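Local coordinates for cytoplasmic protein (Cryptococcus neoformans var. grubii serotype A, PDB 7LPO) that probably hydrolyses steryl beta-glucosides, releasing glucose from the sterol, as a fungal sterylglucosidase of glycoside hydrolase family 5, at residues 587-599 and 655-667. Residues are numbered along the deposited sequence; the frame is centred on the assembly and turned at random.
Sequences GEDLSLWSVDDKE and ILDGSRAVAAFCR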
loop_
_atom_site.group_PDB
_atom_site.type_symbol
_atom_site.label_atom_id
_atom_site.label_comp_id
_atom_site.label_asym_id
_atom_site.label_seq_id
_atom_site.Cartn_x
_atom_site.Cartn_y
_atom_site.Cartn_z
ATOM N N GLY A 587 -13.250 4.979 7.449
ATOM C CA GLY A 587 -14.273 3.987 7.228
ATOM C C GLY A 587 -13.770 2.679 6.674
ATOM O O GLY A 587 -14.583 1.786 6.423
ATOM N N GLU A 588 -12.465 2.531 6.476
ATOM C CA GLU A 588 -11.914 1.276 5.987
ATOM C C GLU A 588 -11.838 0.245 7.104
ATOM O O GLU A 588 -11.615 0.570 8.275
ATOM C CB GLU A 588 -10.524 1.493 5.400
ATOM C CG GLU A 588 -10.547 2.266 4.105
ATOM C CD GLU A 588 -9.276 2.108 3.304
ATOM O OE1 GLU A 588 -8.309 1.504 3.815
ATOM O OE2 GLU A 588 -9.241 2.613 2.166
ATOM N N ASP A 589 -12.012 -1.022 6.726
ATOM C CA ASP A 589 -11.975 -2.112 7.700
ATOM C C ASP A 589 -11.408 -3.331 6.969
ATOM O O ASP A 589 -12.133 -4.218 6.514
ATOM C CB ASP A 589 -13.356 -2.393 8.292
ATOM C CG ASP A 589 -13.323 -3.431 9.404
ATOM O OD1 ASP A 589 -12.301 -4.132 9.553
ATOM O OD2 ASP A 589 -14.331 -3.546 10.129
ATOM N N LEU A 590 -10.082 -3.371 6.865
ATOM C CA LEU A 590 -9.404 -4.412 6.107
ATOM C C LEU A 590 -8.511 -5.274 6.981
ATOM O O LEU A 590 -7.755 -6.089 6.449
ATOM C CB LEU A 590 -8.579 -3.795 4.973
ATOM C CG LEU A 590 -9.367 -3.415 3.717
ATOM C CD1 LEU A 590 -9.884 -1.996 3.821
ATOM C CD2 LEU A 590 -8.504 -3.566 2.454
ATOM N N SER A 591 -8.581 -5.118 8.301
ATOM C CA SER A 591 -7.753 -5.919 9.192
ATOM C C SER A 591 -8.189 -7.379 9.194
ATOM O O SER A 591 -9.383 -7.696 9.249
ATOM C CB SER A 591 -7.809 -5.373 10.616
ATOM O OG SER A 591 -6.968 -6.131 11.472
ATOM N N LEU A 592 -7.198 -8.272 9.157
ATOM C CA LEU A 592 -7.443 -9.701 9.279
ATOM C C LEU A 592 -7.960 -10.095 10.657
ATOM O O LEU A 592 -8.509 -11.193 10.807
ATOM C CB LEU A 592 -6.153 -10.475 9.008
ATOM C CG LEU A 592 -5.445 -10.214 7.687
ATOM C CD1 LEU A 592 -4.225 -11.103 7.585
ATOM C CD2 LEU A 592 -6.394 -10.452 6.533
ATOM N N TRP A 593 -7.782 -9.237 11.660
ATOM C CA TRP A 593 -7.937 -9.599 13.060
ATOM C C TRP A 593 -8.552 -8.419 13.801
ATOM O O TRP A 593 -8.299 -7.260 13.467
ATOM C CB TRP A 593 -6.564 -10.009 13.647
ATOM C CG TRP A 593 -6.622 -10.601 15.010
ATOM C CD1 TRP A 593 -6.726 -11.921 15.325
ATOM C CD2 TRP A 593 -6.576 -9.891 16.255
ATOM N NE1 TRP A 593 -6.770 -12.079 16.694
ATOM C CE2 TRP A 593 -6.673 -10.847 17.285
ATOM C CE3 TRP A 593 -6.466 -8.541 16.598
ATOM C CZ2 TRP A 593 -6.670 -10.496 18.635
ATOM C CZ3 TRP A 593 -6.467 -8.196 17.937
ATOM C CH2 TRP A 593 -6.575 -9.168 18.938
ATOM N N SER A 594 -9.382 -8.726 14.793
ATOM C CA SER A 594 -10.041 -7.701 15.588
ATOM C C SER A 594 -10.387 -8.273 16.950
ATOM O O SER A 594 -10.891 -9.397 17.041
ATOM C CB SER A 594 -11.318 -7.192 14.913
ATOM O OG SER A 594 -12.016 -6.295 15.769
ATOM N N VAL A 595 -10.125 -7.493 18.006
ATOM C CA VAL A 595 -10.519 -7.917 19.346
ATOM C C VAL A 595 -12.025 -8.127 19.422
ATOM O O VAL A 595 -12.500 -8.968 20.190
ATOM C CB VAL A 595 -10.063 -6.896 20.407
ATOM C CG1 VAL A 595 -8.552 -6.802 20.447
ATOM C CG2 VAL A 595 -10.694 -5.539 20.131
ATOM N N ASP A 596 -12.805 -7.360 18.654
ATOM C CA ASP A 596 -14.256 -7.530 18.671
ATOM C C ASP A 596 -14.697 -8.885 18.122
ATOM O O ASP A 596 -15.871 -9.245 18.259
ATOM C CB ASP A 596 -14.929 -6.410 17.871
ATOM C CG ASP A 596 -14.991 -5.093 18.633
ATOM O OD1 ASP A 596 -14.805 -5.103 19.868
ATOM O OD2 ASP A 596 -15.232 -4.046 17.999
ATOM N N ASP A 597 -13.795 -9.646 17.517
ATOM C CA ASP A 597 -14.118 -10.978 17.027
ATOM C C ASP A 597 -13.619 -12.075 17.962
ATOM O O ASP A 597 -13.712 -13.259 17.620
ATOM C CB ASP A 597 -13.555 -11.167 15.622
ATOM C CG ASP A 597 -14.411 -10.496 14.569
ATOM O OD1 ASP A 597 -15.477 -11.048 14.244
ATOM O OD2 ASP A 597 -14.054 -9.392 14.100
ATOM N N LYS A 598 -13.146 -11.710 19.151
ATOM C CA LYS A 598 -12.713 -12.688 20.136
ATOM C C LYS A 598 -13.911 -13.319 20.839
ATOM O O LYS A 598 -14.976 -12.706 20.972
ATOM C CB LYS A 598 -11.787 -12.034 21.161
ATOM C CG LYS A 598 -10.378 -11.789 20.629
ATOM C CD LYS A 598 -9.483 -11.176 21.699
ATOM C CE LYS A 598 -8.559 -12.217 22.318
ATOM N NZ LYS A 598 -7.117 -11.817 22.190
ATOM N N GLU A 599 -13.718 -14.563 21.281
ATOM C CA GLU A 599 -14.755 -15.350 21.945
ATOM C C GLU A 599 -16.030 -15.403 21.112
ATOM O O GLU A 599 -16.303 -16.396 20.438
ATOM C CB GLU A 599 -15.059 -14.785 23.332
ATOM C CG GLU A 599 -13.978 -15.057 24.365
ATOM C CD GLU A 599 -12.999 -13.900 24.510
ATOM O OE1 GLU A 599 -13.454 -12.743 24.665
ATOM O OE2 GLU A 599 -11.772 -14.145 24.470
ATOM N N ILE A 655 -4.378 -18.903 16.566
ATOM C CA ILE A 655 -4.560 -18.759 15.124
ATOM C C ILE A 655 -6.013 -18.596 14.709
ATOM O O ILE A 655 -6.282 -18.355 13.522
ATOM C CB ILE A 655 -3.951 -19.960 14.374
ATOM C CG1 ILE A 655 -4.509 -21.287 14.907
ATOM C CG2 ILE A 655 -2.424 -19.951 14.498
ATOM C CD1 ILE A 655 -3.973 -22.499 14.196
ATOM N N LEU A 656 -6.950 -18.696 15.629
ATOM C CA LEU A 656 -8.360 -18.583 15.278
ATOM C C LEU A 656 -9.069 -17.429 15.959
ATOM O O LEU A 656 -9.876 -16.744 15.323
ATOM C CB LEU A 656 -9.108 -19.879 15.629
ATOM C CG LEU A 656 -8.669 -21.174 14.957
ATOM C CD1 LEU A 656 -9.505 -22.333 15.496
ATOM C CD2 LEU A 656 -8.792 -21.053 13.452
ATOM N N ASP A 657 -8.825 -17.209 17.245
ATOM C CA ASP A 657 -9.646 -16.283 18.015
ATOM C C ASP A 657 -9.314 -14.840 17.649
ATOM O O ASP A 657 -8.157 -14.420 17.748
ATOM C CB ASP A 657 -9.437 -16.522 19.503
ATOM C CG ASP A 657 -10.483 -15.854 20.352
ATOM O OD1 ASP A 657 -11.671 -15.931 19.993
ATOM O OD2 ASP A 657 -10.113 -15.257 21.378
ATOM N N GLY A 658 -10.337 -14.083 17.243
ATOM C CA GLY A 658 -10.159 -12.745 16.730
ATOM C C GLY A 658 -9.976 -12.654 15.228
ATOM O O GLY A 658 -10.094 -11.551 14.680
ATOM N N SER A 659 -9.693 -13.769 14.552
ATOM C CA SER A 659 -9.490 -13.770 13.110
ATOM C C SER A 659 -10.823 -13.727 12.367
ATOM O O SER A 659 -11.849 -14.194 12.863
ATOM C CB SER A 659 -8.700 -15.013 12.690
ATOM O OG SER A 659 -9.544 -16.157 12.678
ATOM N N ARG A 660 -10.803 -13.151 11.167
ATOM C CA ARG A 660 -11.965 -13.120 10.286
ATOM C C ARG A 660 -11.586 -13.725 8.939
ATOM O O ARG A 660 -10.666 -13.240 8.276
ATOM C CB ARG A 660 -12.485 -11.691 10.106
ATOM C CG ARG A 660 -12.856 -10.995 11.405
ATOM C CD ARG A 660 -11.690 -10.182 11.941
ATOM N NE ARG A 660 -11.469 -8.941 11.200
ATOM C CZ ARG A 660 -12.239 -7.861 11.301
ATOM N NH1 ARG A 660 -13.306 -7.875 12.098
ATOM N NH2 ARG A 660 -11.947 -6.765 10.601
ATOM N N ALA A 661 -12.305 -14.775 8.536
ATOM C CA ALA A 661 -12.061 -15.464 7.270
ATOM C C ALA A 661 -10.638 -16.012 7.197
ATOM O O ALA A 661 -9.998 -15.981 6.147
ATOM C CB ALA A 661 -12.345 -14.550 6.078
ATOM N N VAL A 662 -10.146 -16.514 8.331
ATOM C CA VAL A 662 -8.810 -17.095 8.403
ATOM C C VAL A 662 -8.629 -18.200 7.367
ATOM O O VAL A 662 -7.530 -18.389 6.838
ATOM C CB VAL A 662 -8.552 -17.602 9.842
ATOM C CG1 VAL A 662 -9.376 -18.858 10.131
ATOM C CG2 VAL A 662 -7.085 -17.846 10.069
ATOM N N ALA A 663 -9.691 -18.941 7.049
ATOM C CA ALA A 663 -9.546 -20.026 6.085
ATOM C C ALA A 663 -9.045 -19.520 4.736
ATOM O O ALA A 663 -8.398 -20.268 3.993
ATOM C CB ALA A 663 -10.872 -20.757 5.911
ATOM N N ALA A 664 -9.316 -18.261 4.399
ATOM C CA ALA A 664 -8.934 -17.749 3.090
ATOM C C ALA A 664 -7.542 -17.132 3.070
ATOM O O ALA A 664 -6.840 -17.257 2.061
ATOM C CB ALA A 664 -9.957 -16.718 2.604
ATOM N N PHE A 665 -7.109 -16.474 4.150
ATOM C CA PHE A 665 -5.803 -15.825 4.109
ATOM C C PHE A 665 -4.678 -16.669 4.691
ATOM O O PHE A 665 -3.513 -16.370 4.420
ATOM C CB PHE A 665 -5.839 -14.441 4.789
ATOM C CG PHE A 665 -6.111 -14.439 6.274
ATOM C CD1 PHE A 665 -5.155 -14.862 7.183
ATOM C CD2 PHE A 665 -7.298 -13.917 6.761
ATOM C CE1 PHE A 665 -5.399 -14.806 8.548
ATOM C CE2 PHE A 665 -7.546 -13.846 8.124
ATOM C CZ PHE A 665 -6.595 -14.291 9.021
ATOM N N CYS A 666 -4.982 -17.722 5.443
ATOM C CA CYS A 666 -3.969 -18.642 5.958
ATOM C C CYS A 666 -3.982 -19.883 5.073
ATOM O O CYS A 666 -4.936 -20.669 5.115
ATOM C CB CYS A 666 -4.245 -19.001 7.417
ATOM S SG CYS A 666 -2.981 -20.068 8.141
ATOM N N ARG A 667 -2.928 -20.055 4.274
ATOM C CA ARG A 667 -2.944 -20.984 3.152
ATOM C C ARG A 667 -1.615 -21.712 3.027
ATOM O O ARG A 667 -0.569 -21.171 3.402
ATOM C CB ARG A 667 -3.207 -20.266 1.818
ATOM C CG ARG A 667 -4.257 -19.161 1.860
ATOM C CD ARG A 667 -4.039 -18.159 0.722
ATOM N NE ARG A 667 -4.220 -18.756 -0.596
ATOM C CZ ARG A 667 -5.405 -19.038 -1.144
ATOM N NH1 ARG A 667 -6.537 -18.779 -0.491
ATOM N NH2 ARG A 667 -5.461 -19.582 -2.353
HETATM O O HOH W 1 -13.802 -4.832 12.386
HETATM O O HOH W 2 -12.722 -15.253 15.494
#
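Arg-660 reaches from a loop between two short helices into the bend of 587-599, making a buried, largely polar loop-to-loop contact beside strand 567-570. Arg-660 NE and NH2 grip Ser-591 O side-on, with NE at 3.1 Å, in the guanidinium plane. At the other edge Arg-660 NH1 meets Asp-597 OD2 at 2.6 Å, nearly along the carboxylate C-O axis, with the planes 64° apart. NH2 also forms a salt bridge with Asp-589 OD1, its hydrogen bond weak, while Ser-594 CB lies over one guanidinium face. Arginine suits this place because its planar end carries N-H groups pointing in several directions, enough for one carbonyl and two carboxylates; bends at chi2 (93°) and chi3 fold it back to them. Hydrogen bonds with Tyr-534 and His-579 probably help position Asp-589 and Asp-597.

Strand 567-570, parallel to 35-43 and 518-522, belongs to the (beta/alpha)8 (TIM) barrel expected of glycoside hydrolase family 5. The backbones join at a single antiparallel, non-hydrogen-bonded pair, Trp-593 with Ser-659, flanked by bonds from Arg-660 N to Leu-592 O and from Ser-594 N to Gly-658 O. A type II turn from Leu-656 to Ser-659, at the end of helix 652-656, leads into the bridge. Gly-658 suits its third position: phi is positive (91°), a CB would jam against Asp-657 O, and Trp-593 NE1 leaves no room. The indole lays a face against Gly-658 O, and Trp-593 NE1 donates to a lone pair of Asp-657 O at 2.9 Å.

From the turn's second position, Asp-657 OD1 receives Glu-599 N through its syn lone pair (2.8 Å), its short carboxylate suited to accepting a backbone N-H. On the apolar side Leu-592 drops CD1 over the Phe-665 ring centre (CH-pi, 3.9 Å to the centroid), and both side chains pack on Ile-570 of the barrel strand.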